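Local coordinates for 5-formaminoimidazole-4-carboxamide-1-(beta)-D-ribofuranosyl 5'-monophosphate synthetase (Methanocaldococcus jannaschii, PDB 2R7L), which catalyses the ATP- and formate-dependent formylation of AICAR to FAICAR in purine biosynthesis, without any folate, at residues G129-E134 and A280-L285; A135-P140 and F272-K277; K37-S42 and R342-I347. All coordinates share one frame; numbering follows the deposited sequence.

Contact 1: G129-E134 and A280-L285; sequences GKLLRE and AKAKEL
Lys281 leaves its backbone with CG trans to N (chi1 -175°) and then bends at both chi2 and chi3, which swings CE over the backbone of Glu134. The contact is a helix-helix packing within the ATP-grasp fold: the segments 129-134 and 280-285 of helices 125-135 and 268-285 have axes 9.6 Å apart at closest, their directions 129° apart, more antiparallel than parallel. In the interval between them, with CG of Leu131 anti to N (chi1 179°), the branch bends back until CD1 reaches the neighbour, lying 4.1 Å from Ala282 CB and 4.2 Å from Leu285 CD1. Ala282 is small enough to let the leucine methyl approach its backbone. Beside Leu131, the methylene chain of Lys281 crosses Glu134 at about a right angle, CG standing 4.0 Å from Glu134 CB, while NZ pairs with Glu284 OE1 at 3.0 Å on its own helix. With an alanine here instead of Lys281, the CB side of Glu134 would probably lose its methylene cover and Glu284 its lysine partner. The tightest approach between the two helices is that of Lys281 CE to Glu134 O, 3.2 Å.

Contact 2: A135-P140 and F272-K277; sequences AGLRVP and FEMGDK
Where the chain leaves helix 125-135 at Gly136, it runs against the side of helix 268-285, the CA atoms of Ala135 and Lys277 lying 5.3 Å apart. The ending is a Schellman motif: Gly136 takes a positive phi of 90°, and because a beta carbon there would collide with the oxygen of Ala135, glycine suits the place. Beyond it the chain extends along strand 306-312, Arg138 bonding to Val308 through the backbone, and leads to Pro140, which touches the bound ATP of this ATP-grasp enzyme.

Lys277 packs with its carbon chain rather than its charge. With chi1 at -71° and the rest extended, it passes alongside the carbonyl of Ala135, whose O lies 3.4 Å from Lys277 CB and 3.5 Å from Lys277 CD. The ammonium ends near the C-terminus of helix 125-135, where the helix dipole would probably favour a positive charge, although NZ stays 4.0 Å from Gly136 O, too far to bond.

The end of the Leu137 side chain reaches helix 268-285. Its CD2 methyl settles on the root of Met274, 3.7 Å from Met274 CA and 3.8 Å from Met274 CG, and both side chains also meet Leu296 of strand 292-300; a branched leucine and a flexible methionine fit this buried joint between helix and sheet. Closer to the turn, the Ala135 CB methyl rests 3.7 Å from Lys277 O.

Contact 3: K37-S42 and R342-I347; sequences KLEGFS and RIAREI
Glu39 OE2 lies at the edge of the Arg345 guanidinium, near its plane, while the carboxylate and guanidinium planes are turned 61° apart, so this salt bridge is a skewed pair with one strong and one weak bond. The strong one runs from Arg345 NH2 to Glu39 OE2, 2.8 Å long and bent only modestly, to 161°; it reaches the oxygen from above the carboxylate plane. Arg345 NE points almost straight at Glu39 OE1, yet at 3.5 Å that bond is weak. OE2 also accepts from Gln341 NE2, a further hold on the carboxylate. The other flat group, the Phe41 ring, is met obliquely by Ile347 CG2, 3.7 Å from Phe41 CZ, and by Ala344 O, 3.4 Å from Phe41 CE2.

Glu39 and Phe41 lie at the turn after helix 29-38, which connects the neighbouring parallel strands 20-24 and 43-47 in a beta-alpha-beta crossover of the N-terminal, Rossmann-like part of the chain. The helix closes in a Schellman motif at Gly40, whose positive phi few other residues tolerate, and the turn places Glu39 and Phe41 both toward helix 339-353. Between them stands Ala344, whose short side chain permits close approach: its CB is 3.8 Å from Glu39 CG. The bend of Glu39 at chi2, -67°, carries the carboxylate past this methyl to Arg345.

Ile21 of strand 20-24 joins Phe41, Ala344 and Ile347 in an apolar cluster, a fitting place for a phenylalanine and an isoleucine. The turn also meets a third subunit of the hexamer: Gly40 O accepts from Lys37 NZ of that subunit, and Lys37 NZ returns the bond to its Gly40 O.

How the contacts relate
Contacts 1 and 2 are neighbours, their centres 9 Å apart, and both use helix 268-285: contact 2 takes an earlier turn of it, contact 1 its C-terminal end. Helix 125-135 and the loop that follows supply the other side, and a probable hydrogen bond from Leu137 N to Leu132 O, 2.8 Å, ties the two together. Along the chain contact 1 brackets contact 2, and contact 3 brackets both, joining residues 300 positions apart. Contact 3 lies about 29 Å away between centres, where helix 339-353 meets the N-terminal Rossmann-like part. The first two thus unite elements within the ATP-grasp region; the third fastens its late helix to the beginning of the chain.

Contact 1: G129-E134 and A280-L285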
ATOM      1  N   GLY A 129     -21.357  15.318  34.900  1.00 47.22           N
ATOM      2  CA  GLY A 129     -21.216  14.524  36.118  1.00 35.59           C
ATOM      3  C   GLY A 129     -22.398  13.602  36.327  1.00 38.75           C
ATOM      4  O   GLY A 129     -22.246  12.468  36.786  1.00 42.66           O
ATOM      5  N   LYS A 130     -23.584  14.094  35.985  1.00 46.23           N
ATOM      6  CA  LYS A 130     -24.800  13.286  36.030  1.00 49.06           C
ATOM      7  C   LYS A 130     -24.630  12.071  35.127  1.00 49.15           C
ATOM      8  O   LYS A 130     -24.840  10.930  35.548  1.00 53.82           O
ATOM      9  CB  LYS A 130     -26.000  14.126  35.579  1.00 52.43           C
ATOM     10  CG  LYS A 130     -27.333  13.393  35.567  1.00 52.83           C
ATOM     11  CD  LYS A 130     -28.478  14.377  35.334  1.00 56.05           C
ATOM     12  CE  LYS A 130     -29.811  13.663  35.160  1.00 63.02           C
ATOM     13  NZ  LYS A 130     -30.094  12.703  36.266  1.00 65.65           N
ATOM     14  N   LEU A 131     -24.227  12.326  33.887  1.00 48.63           N
ATOM     15  CA  LEU A 131     -24.003  11.264  32.908  1.00 43.94           C
ATOM     16  C   LEU A 131     -22.987  10.226  33.394  1.00 39.64           C
ATOM     17  O   LEU A 131     -23.267   9.022  33.407  1.00 45.74           O
ATOM     18  CB  LEU A 131     -23.558  11.875  31.575  1.00 44.34           C
ATOM     19  CG  LEU A 131     -23.240  10.954  30.391  1.00 44.81           C
ATOM     20  CD1 LEU A 131     -24.300   9.869  30.194  1.00 43.88           C
ATOM     21  CD2 LEU A 131     -23.089  11.798  29.141  1.00 43.92           C
ATOM     22  N   LEU A 132     -21.813  10.699  33.802  1.00 38.09           N
ATOM     23  CA  LEU A 132     -20.721   9.813  34.214  1.00 36.91           C
ATOM     24  C   LEU A 132     -21.045   9.055  35.481  1.00 35.69           C
ATOM     25  O   LEU A 132     -20.706   7.876  35.619  1.00 47.77           O
ATOM     26  CB  LEU A 132     -19.437  10.618  34.418  1.00 37.79           C
ATOM     27  CG  LEU A 132     -18.888  11.319  33.173  1.00 38.37           C
ATOM     28  CD1 LEU A 132     -17.881  12.391  33.565  1.00 35.54           C
ATOM     29  CD2 LEU A 132     -18.270  10.310  32.197  1.00 39.64           C
ATOM     30  N   ARG A 133     -21.693   9.745  36.416  1.00 49.22           N
ATOM     31  CA  ARG A 133     -22.126   9.136  37.667  1.00 53.12           C
ATOM     32  C   ARG A 133     -23.168   8.067  37.390  1.00 45.38           C
ATOM     33  O   ARG A 133     -23.061   6.941  37.877  1.00 48.80           O
ATOM     34  CB  ARG A 133     -22.683  10.207  38.618  1.00 58.24           C
ATOM     35  CG  ARG A 133     -23.558   9.666  39.751  1.00 63.64           C
ATOM     36  CD  ARG A 133     -23.872  10.736  40.799  1.00 63.98           C
ATOM     37  NE  ARG A 133     -24.376  11.983  40.219  1.00 61.65           N
ATOM     38  CZ  ARG A 133     -25.653  12.211  39.925  1.00 63.83           C
ATOM     39  NH1 ARG A 133     -26.568  11.269  40.147  1.00 62.57           N
ATOM     40  NH2 ARG A 133     -26.016  13.379  39.404  1.00 55.47           N
ATOM     41  N   GLU A 134     -24.171   8.417  36.590  1.00 47.06           N
ATOM     42  CA  GLU A 134     -25.239   7.475  36.256  1.00 53.99           C
ATOM     43  C   GLU A 134     -24.768   6.315  35.380  1.00 51.26           C
ATOM     44  O   GLU A 134     -25.262   5.193  35.506  1.00 52.40           O
ATOM     45  CB  GLU A 134     -26.407   8.199  35.595  1.00 61.12           C
ATOM     46  CG  GLU A 134     -27.142   9.137  36.529  1.00 64.62           C
ATOM     47  CD  GLU A 134     -28.545   9.425  36.057  1.00 70.77           C
ATOM     48  OE1 GLU A 134     -29.281   8.455  35.758  1.00 68.91           O
ATOM     49  OE2 GLU A 134     -28.911  10.617  35.986  1.00 72.79           O
ATOM     50  N   ALA A 280     -24.499   3.316  26.799  1.00 34.11           N
ATOM     51  CA  ALA A 280     -25.778   2.761  27.224  1.00 42.44           C
ATOM     52  C   ALA A 280     -26.610   3.762  28.026  1.00 48.40           C
ATOM     53  O   ALA A 280     -27.826   3.825  27.865  1.00 51.74           O
ATOM     54  CB  ALA A 280     -25.565   1.471  28.018  1.00 41.72           C
ATOM     55  N   LYS A 281     -25.959   4.556  28.875  1.00 50.07           N
ATOM     56  CA  LYS A 281     -26.687   5.542  29.669  1.00 45.72           C
ATOM     57  C   LYS A 281     -27.082   6.763  28.853  1.00 42.96           C
ATOM     58  O   LYS A 281     -28.172   7.303  29.033  1.00 53.51           O
ATOM     59  CB  LYS A 281     -25.895   5.968  30.914  1.00 50.94           C
ATOM     60  CG  LYS A 281     -26.673   6.909  31.861  1.00 53.00           C
ATOM     61  CD  LYS A 281     -27.934   6.250  32.455  1.00 41.05           C
ATOM     62  CE  LYS A 281     -27.583   5.001  33.263  1.00 50.96           C
ATOM     63  NZ  LYS A 281     -28.779   4.212  33.698  1.00 50.76           N
ATOM     64  N   ALA A 282     -26.203   7.204  27.960  1.00 44.02           N
ATOM     65  CA  ALA A 282     -26.480   8.387  27.140  1.00 41.17           C
ATOM     66  C   ALA A 282     -27.645   8.137  26.179  1.00 43.50           C
ATOM     67  O   ALA A 282     -28.321   9.072  25.748  1.00 42.37           O
ATOM     68  CB  ALA A 282     -25.241   8.813  26.376  1.00 45.38           C
ATOM     69  N   LYS A 283     -27.872   6.871  25.847  1.00 50.62           N
ATOM     70  CA  LYS A 283     -29.042   6.494  25.058  1.00 55.94           C
ATOM     71  C   LYS A 283     -30.328   6.833  25.817  1.00 56.54           C
ATOM     72  O   LYS A 283     -31.268   7.385  25.244  1.00 55.84           O
ATOM     73  CB  LYS A 283     -29.004   5.005  24.713  1.00 52.91           C
ATOM     74  CG  LYS A 283     -28.096   4.664  23.539  1.00 56.09           C
ATOM     75  CD  LYS A 283     -27.991   3.161  23.337  1.00 52.97           C
ATOM     76  CE  LYS A 283     -27.206   2.834  22.076  1.00 54.40           C
ATOM     77  NZ  LYS A 283     -26.595   1.482  22.169  1.00 51.77           N
ATOM     78  N   GLU A 284     -30.348   6.509  27.110  1.00 60.18           N
ATOM     79  CA  GLU A 284     -31.489   6.797  27.981  1.00 56.70           C
ATOM     80  C   GLU A 284     -31.656   8.287  28.252  1.00 53.64           C
ATOM     81  O   GLU A 284     -32.762   8.815  28.173  1.00 55.65           O
ATOM     82  CB  GLU A 284     -31.345   6.060  29.312  1.00 56.68           C
ATOM     83  CG  GLU A 284     -31.251   4.552  29.200  1.00 60.03           C
ATOM     84  CD  GLU A 284     -30.916   3.907  30.527  1.00 65.03           C
ATOM     85  OE1 GLU A 284     -30.796   4.650  31.522  1.00 70.46           O
ATOM     86  OE2 GLU A 284     -30.768   2.666  30.583  1.00 66.21           O
ATOM     87  N   LEU A 285     -30.553   8.966  28.565  1.00 52.61           N
ATOM     88  CA  LEU A 285     -30.614  10.359  29.001  1.00 48.87           C
ATOM     89  C   LEU A 285     -30.708  11.379  27.872  1.00 50.44           C
ATOM     90  O   LEU A 285     -31.324  12.437  28.041  1.00 51.14           O
ATOM     91  CB  LEU A 285     -29.430  10.701  29.915  1.00 51.30           C
ATOM     92  CG  LEU A 285     -29.152   9.801  31.126  1.00 50.42           C
ATOM     93  CD1 LEU A 285     -28.041  10.406  31.983  1.00 51.12           C
ATOM     94  CD2 LEU A 285     -30.409   9.561  31.958  1.00 51.41           C
TER

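Contact 2: A135-P140 and F272-K277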
ATOM      1  N   ALA A 135     -23.803   6.584  34.504  1.00 45.75           N
ATOM      2  CA  ALA A 135     -23.197   5.525  33.697  1.00 39.94           C
ATOM      3  C   ALA A 135     -22.423   4.560  34.579  1.00 42.19           C
ATOM      4  O   ALA A 135     -22.167   3.417  34.197  1.00 49.89           O
ATOM      5  CB  ALA A 135     -22.288   6.120  32.636  1.00 40.47           C
ATOM      6  N   GLY A 136     -22.039   5.025  35.766  1.00 47.86           N
ATOM      7  CA  GLY A 136     -21.299   4.187  36.702  1.00 40.25           C
ATOM      8  C   GLY A 136     -19.798   4.296  36.518  1.00 35.57           C
ATOM      9  O   GLY A 136     -19.067   3.325  36.711  1.00 41.58           O
ATOM     10  N   LEU A 137     -19.332   5.481  36.143  1.00 39.31           N
ATOM     11  CA  LEU A 137     -17.896   5.689  35.936  1.00 47.38           C
ATOM     12  C   LEU A 137     -17.223   6.387  37.121  1.00 44.44           C
ATOM     13  O   LEU A 137     -17.758   7.349  37.671  1.00 42.35           O
ATOM     14  CB  LEU A 137     -17.647   6.477  34.647  1.00 46.92           C
ATOM     15  CG  LEU A 137     -18.091   5.800  33.345  1.00 45.27           C
ATOM     16  CD1 LEU A 137     -17.733   6.655  32.150  1.00 43.34           C
ATOM     17  CD2 LEU A 137     -17.462   4.434  33.222  1.00 43.80           C
ATOM     18  N   ARG A 138     -16.050   5.893  37.507  1.00 42.20           N
ATOM     19  CA  ARG A 138     -15.243   6.531  38.539  1.00 36.71           C
ATOM     20  C   ARG A 138     -14.921   7.963  38.154  1.00 42.55           C
ATOM     21  O   ARG A 138     -14.478   8.226  37.038  1.00 40.42           O
ATOM     22  CB  ARG A 138     -13.940   5.768  38.756  1.00 36.34           C
ATOM     23  CG  ARG A 138     -14.118   4.395  39.347  1.00 37.38           C
ATOM     24  CD  ARG A 138     -12.779   3.736  39.600  1.00 40.17           C
ATOM     25  NE  ARG A 138     -12.932   2.384  40.130  1.00 46.25           N
ATOM     26  CZ  ARG A 138     -12.857   1.274  39.400  1.00 49.14           C
ATOM     27  NH1 ARG A 138     -12.624   1.347  38.096  1.00 46.67           N
ATOM     28  NH2 ARG A 138     -13.010   0.088  39.979  1.00 50.04           N
ATOM     29  N   VAL A 139     -15.178   8.883  39.081  1.00 43.82           N
ATOM     30  CA  VAL A 139     -14.811  10.287  38.933  1.00 41.87           C
ATOM     31  C   VAL A 139     -14.071  10.734  40.198  1.00 43.44           C
ATOM     32  O   VAL A 139     -14.074  10.012  41.208  1.00 38.06           O
ATOM     33  CB  VAL A 139     -16.046  11.186  38.683  1.00 45.35           C
ATOM     34  CG1 VAL A 139     -16.697  10.841  37.351  1.00 45.87           C
ATOM     35  CG2 VAL A 139     -17.054  11.059  39.822  1.00 43.10           C
ATOM     36  N   PRO A 140     -13.395  11.892  40.135  1.00 35.95           N
ATOM     37  CA  PRO A 140     -12.790  12.494  41.330  1.00 43.55           C
ATOM     38  C   PRO A 140     -13.865  12.944  42.327  1.00 44.45           C
ATOM     39  O   PRO A 140     -14.928  13.410  41.910  1.00 42.13           O
ATOM     40  CB  PRO A 140     -12.060  13.723  40.776  1.00 38.01           C
ATOM     41  CG  PRO A 140     -11.939  13.483  39.290  1.00 35.20           C
ATOM     42  CD  PRO A 140     -13.155  12.699  38.928  1.00 35.48           C
ATOM     43  N   PHE A 272     -12.928  -0.581  27.530  1.00 33.46           N
ATOM     44  CA  PHE A 272     -14.108  -0.851  26.702  1.00 36.77           C
ATOM     45  C   PHE A 272     -15.395  -0.776  27.521  1.00 39.88           C
ATOM     46  O   PHE A 272     -16.383  -0.173  27.085  1.00 40.94           O
ATOM     47  CB  PHE A 272     -13.984  -2.206  25.996  1.00 36.14           C
ATOM     48  CG  PHE A 272     -13.239  -2.145  24.684  1.00 37.90           C
ATOM     49  CD1 PHE A 272     -11.928  -2.586  24.592  1.00 38.11           C
ATOM     50  CD2 PHE A 272     -13.852  -1.639  23.546  1.00 36.45           C
ATOM     51  CE1 PHE A 272     -11.237  -2.527  23.386  1.00 35.14           C
ATOM     52  CE2 PHE A 272     -13.169  -1.571  22.340  1.00 35.23           C
ATOM     53  CZ  PHE A 272     -11.864  -2.021  22.258  1.00 32.24           C
ATOM     54  N   GLU A 273     -15.379  -1.374  28.714  1.00 40.74           N
ATOM     55  CA  GLU A 273     -16.546  -1.328  29.612  1.00 43.81           C
ATOM     56  C   GLU A 273     -16.979   0.107  29.912  1.00 38.36           C
ATOM     57  O   GLU A 273     -18.170   0.406  29.961  1.00 46.99           O
ATOM     58  CB  GLU A 273     -16.265  -2.083  30.915  1.00 51.98           C
ATOM     59  CG  GLU A 273     -17.451  -2.172  31.864  1.00 61.56           C
ATOM     60  CD  GLU A 273     -18.550  -3.092  31.353  1.00 74.91           C
ATOM     61  OE1 GLU A 273     -18.225  -4.184  30.838  1.00 77.73           O
ATOM     62  OE2 GLU A 273     -19.742  -2.731  31.472  1.00 80.05           O
ATOM     63  N   MET A 274     -16.007   0.995  30.104  1.00 37.39           N
ATOM     64  CA  MET A 274     -16.295   2.398  30.365  1.00 32.53           C
ATOM     65  C   MET A 274     -17.005   3.027  29.188  1.00 30.07           C
ATOM     66  O   MET A 274     -17.966   3.791  29.353  1.00 38.27           O
ATOM     67  CB  MET A 274     -15.005   3.175  30.650  1.00 34.51           C
ATOM     68  CG  MET A 274     -14.317   2.797  31.948  1.00 37.59           C
ATOM     69  SD  MET A 274     -12.647   3.475  32.031  1.00 40.33           S
ATOM     70  CE  MET A 274     -12.979   5.231  32.067  1.00 37.02           C
ATOM     71  N   GLY A 275     -16.511   2.730  27.992  1.00 31.99           N
ATOM     72  CA  GLY A 275     -17.150   3.210  26.766  1.00 30.36           C
ATOM     73  C   GLY A 275     -18.549   2.632  26.613  1.00 25.30           C
ATOM     74  O   GLY A 275     -19.494   3.347  26.295  1.00 25.93           O
ATOM     75  N   ASP A 276     -18.688   1.337  26.867  1.00 26.98           N
ATOM     76  CA  ASP A 276     -19.993   0.689  26.746  1.00 32.96           C
ATOM     77  C   ASP A 276     -21.016   1.316  27.695  1.00 40.42           C
ATOM     78  O   ASP A 276     -22.147   1.593  27.296  1.00 48.26           O
ATOM     79  CB  ASP A 276     -19.871  -0.820  26.985  1.00 32.52           C
ATOM     80  CG  ASP A 276     -19.197  -1.544  25.822  1.00 35.71           C
ATOM     81  OD1 ASP A 276     -19.001  -0.906  24.766  1.00 37.03           O
ATOM     82  OD2 ASP A 276     -18.871  -2.745  25.958  1.00 30.32           O
ATOM     83  N   LYS A 277     -20.605   1.565  28.939  1.00 42.17           N
ATOM     84  CA  LYS A 277     -21.501   2.135  29.950  1.00 39.78           C
ATOM     85  C   LYS A 277     -21.913   3.560  29.630  1.00 34.19           C
ATOM     86  O   LYS A 277     -23.089   3.905  29.726  1.00 48.24           O
ATOM     87  CB  LYS A 277     -20.857   2.092  31.337  1.00 45.18           C
ATOM     88  CG  LYS A 277     -20.736   0.710  31.932  1.00 44.19           C
ATOM     89  CD  LYS A 277     -20.052   0.794  33.286  1.00 54.37           C
ATOM     90  CE  LYS A 277     -20.009  -0.548  33.982  1.00 55.01           C
ATOM     91  NZ  LYS A 277     -19.322  -0.424  35.293  1.00 59.05           N
TER

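Contact 3: K37-S42 and R342-I347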
ATOM      1  N   LYS A  37     -11.213  13.318   2.376  1.00 24.21           N
ATOM      2  CA  LYS A  37     -10.608  13.146   1.074  1.00 32.03           C
ATOM      3  C   LYS A  37     -10.265  11.677   0.835  1.00 29.52           C
ATOM      4  O   LYS A  37     -10.538  11.139  -0.233  1.00 30.66           O
ATOM      5  CB  LYS A  37      -9.340  13.996   0.958  1.00 31.86           C
ATOM      6  CG  LYS A  37      -9.588  15.493   0.930  1.00 32.44           C
ATOM      7  CD  LYS A  37      -9.884  15.993  -0.465  1.00 41.20           C
ATOM      8  CE  LYS A  37      -8.622  16.029  -1.310  1.00 44.70           C
ATOM      9  NZ  LYS A  37      -8.860  16.649  -2.640  1.00 43.20           N
ATOM     10  N   LEU A  38      -9.667  11.036   1.838  1.00 22.96           N
ATOM     11  CA  LEU A  38      -9.241   9.638   1.723  1.00 22.75           C
ATOM     12  C   LEU A  38     -10.425   8.706   1.509  1.00 29.10           C
ATOM     13  O   LEU A  38     -10.260   7.611   0.967  1.00 29.66           O
ATOM     14  CB  LEU A  38      -8.442   9.190   2.965  1.00 22.92           C
ATOM     15  CG  LEU A  38      -6.984   9.653   3.091  1.00 25.23           C
ATOM     16  CD1 LEU A  38      -6.417   9.304   4.465  1.00 25.26           C
ATOM     17  CD2 LEU A  38      -6.108   9.064   1.995  1.00 31.25           C
ATOM     18  N   GLU A  39     -11.613   9.127   1.943  1.00 23.37           N
ATOM     19  CA  GLU A  39     -12.825   8.319   1.739  1.00 29.47           C
ATOM     20  C   GLU A  39     -13.583   8.699   0.457  1.00 32.17           C
ATOM     21  O   GLU A  39     -14.605   8.103   0.132  1.00 39.25           O
ATOM     22  CB  GLU A  39     -13.752   8.407   2.955  1.00 29.82           C
ATOM     23  CG  GLU A  39     -13.197   7.698   4.196  1.00 28.61           C
ATOM     24  CD  GLU A  39     -13.122   6.193   4.024  1.00 35.65           C
ATOM     25  OE1 GLU A  39     -14.168   5.579   3.715  1.00 41.61           O
ATOM     26  OE2 GLU A  39     -12.024   5.621   4.199  1.00 28.43           O
ATOM     27  N   GLY A  40     -13.082   9.698  -0.261  1.00 26.15           N
ATOM     28  CA  GLY A  40     -13.629  10.036  -1.571  1.00 29.12           C
ATOM     29  C   GLY A  40     -14.470  11.290  -1.610  1.00 32.53           C
ATOM     30  O   GLY A  40     -14.987  11.659  -2.661  1.00 36.98           O
ATOM     31  N   PHE A  41     -14.604  11.957  -0.467  1.00 30.31           N
ATOM     32  CA  PHE A  41     -15.389  13.178  -0.395  1.00 28.38           C
ATOM     33  C   PHE A  41     -14.604  14.363  -0.907  1.00 28.25           C
ATOM     34  O   PHE A  41     -13.378  14.390  -0.827  1.00 33.25           O
ATOM     35  CB  PHE A  41     -15.817  13.468   1.044  1.00 30.94           C
ATOM     36  CG  PHE A  41     -16.803  12.494   1.591  1.00 27.51           C
ATOM     37  CD1 PHE A  41     -18.161  12.709   1.445  1.00 28.13           C
ATOM     38  CD2 PHE A  41     -16.372  11.371   2.271  1.00 22.59           C
ATOM     39  CE1 PHE A  41     -19.078  11.808   1.968  1.00 26.65           C
ATOM     40  CE2 PHE A  41     -17.274  10.469   2.788  1.00 28.60           C
ATOM     41  CZ  PHE A  41     -18.630  10.684   2.635  1.00 30.58           C
ATOM     42  N   SER A  42     -15.321  15.335  -1.458  1.00 28.66           N
ATOM     43  CA  SER A  42     -14.769  16.660  -1.637  1.00 34.12           C
ATOM     44  C   SER A  42     -15.027  17.411  -0.320  1.00 32.51           C
ATOM     45  O   SER A  42     -16.046  17.193   0.329  1.00 33.48           O
ATOM     46  CB  SER A  42     -15.433  17.371  -2.815  1.00 32.34           C
ATOM     47  OG  SER A  42     -14.726  18.554  -3.145  1.00 35.01           O
ATOM     48  N   ARG A 342     -12.382   7.821  10.106  1.00 25.89           N
ATOM     49  CA  ARG A 342     -13.426   6.981  10.696  1.00 28.45           C
ATOM     50  C   ARG A 342     -14.789   7.676  10.694  1.00 30.58           C
ATOM     51  O   ARG A 342     -15.821   7.038  10.487  1.00 31.17           O
ATOM     52  CB  ARG A 342     -13.055   6.580  12.124  1.00 28.35           C
ATOM     53  CG  ARG A 342     -14.072   5.654  12.785  1.00 27.50           C
ATOM     54  CD  ARG A 342     -14.164   4.344  12.046  1.00 30.17           C
ATOM     55  NE  ARG A 342     -15.294   3.509  12.460  1.00 27.78           N
ATOM     56  CZ  ARG A 342     -16.515   3.591  11.938  1.00 32.49           C
ATOM     57  NH1 ARG A 342     -16.782   4.490  10.990  1.00 24.10           N
ATOM     58  NH2 ARG A 342     -17.478   2.780  12.373  1.00 31.47           N
ATOM     59  N   ILE A 343     -14.788   8.982  10.925  1.00 26.06           N
ATOM     60  CA  ILE A 343     -16.014   9.775  10.818  1.00 32.91           C
ATOM     61  C   ILE A 343     -16.521   9.748   9.366  1.00 37.64           C
ATOM     62  O   ILE A 343     -17.672   9.398   9.109  1.00 32.40           O
ATOM     63  CB  ILE A 343     -15.778  11.229  11.292  1.00 34.32           C
ATOM     64  CG1 ILE A 343     -15.587  11.269  12.815  1.00 34.15           C
ATOM     65  CG2 ILE A 343     -16.919  12.148  10.856  1.00 33.71           C
ATOM     66  CD1 ILE A 343     -14.930  12.536  13.318  1.00 29.46           C
ATOM     67  N   ALA A 344     -15.637  10.088   8.428  1.00 33.41           N
ATOM     68  CA  ALA A 344     -15.958  10.130   6.995  1.00 35.30           C
ATOM     69  C   ALA A 344     -16.521   8.811   6.481  1.00 32.55           C
ATOM     70  O   ALA A 344     -17.451   8.792   5.684  1.00 36.67           O
ATOM     71  CB  ALA A 344     -14.744  10.515   6.201  1.00 25.95           C
ATOM     72  N   ARG A 345     -15.957   7.712   6.956  1.00 31.97           N
ATOM     73  CA  ARG A 345     -16.395   6.399   6.556  1.00 34.62           C
ATOM     74  C   ARG A 345     -17.827   6.124   7.007  1.00 40.98           C
ATOM     75  O   ARG A 345     -18.623   5.576   6.247  1.00 40.11           O
ATOM     76  CB  ARG A 345     -15.448   5.344   7.123  1.00 31.71           C
ATOM     77  CG  ARG A 345     -15.955   3.933   6.978  1.00 33.54           C
ATOM     78  CD  ARG A 345     -14.814   2.967   7.161  1.00 44.31           C
ATOM     79  NE  ARG A 345     -13.670   3.391   6.363  1.00 45.16           N
ATOM     80  CZ  ARG A 345     -12.424   2.972   6.551  1.00 46.49           C
ATOM     81  NH1 ARG A 345     -12.148   2.117   7.526  1.00 48.13           N
ATOM     82  NH2 ARG A 345     -11.453   3.423   5.769  1.00 37.82           N
ATOM     83  N   GLU A 346     -18.149   6.497   8.243  1.00 40.69           N
ATOM     84  CA  GLU A 346     -19.499   6.314   8.759  1.00 32.78           C
ATOM     85  C   GLU A 346     -20.452   7.121   7.893  1.00 28.54           C
ATOM     86  O   GLU A 346     -21.543   6.671   7.577  1.00 30.53           O
ATOM     87  CB  GLU A 346     -19.606   6.730  10.234  1.00 35.09           C
ATOM     88  CG  GLU A 346     -20.800   6.108  11.003  1.00 24.89           C
ATOM     89  CD  GLU A 346     -20.579   4.649  11.366  1.00 32.62           C
ATOM     90  OE1 GLU A 346     -19.558   4.064  10.931  1.00 36.17           O
ATOM     91  OE2 GLU A 346     -21.423   4.076  12.094  1.00 33.05           O
ATOM     92  N   ILE A 347     -20.029   8.311   7.493  1.00 21.30           N
ATOM     93  CA  ILE A 347     -20.843   9.120   6.598  1.00 28.31           C
ATOM     94  C   ILE A 347     -21.013   8.410   5.248  1.00 37.70           C
ATOM     95  O   ILE A 347     -22.134   8.269   4.755  1.00 39.66           O
ATOM     96  CB  ILE A 347     -20.277  10.540   6.433  1.00 28.79           C
ATOM     97  CG1 ILE A 347     -20.313  11.278   7.785  1.00 31.70           C
ATOM     98  CG2 ILE A 347     -21.081  11.312   5.402  1.00 33.40           C
ATOM     99  CD1 ILE A 347     -19.719  12.693   7.765  1.00 23.50           C
TER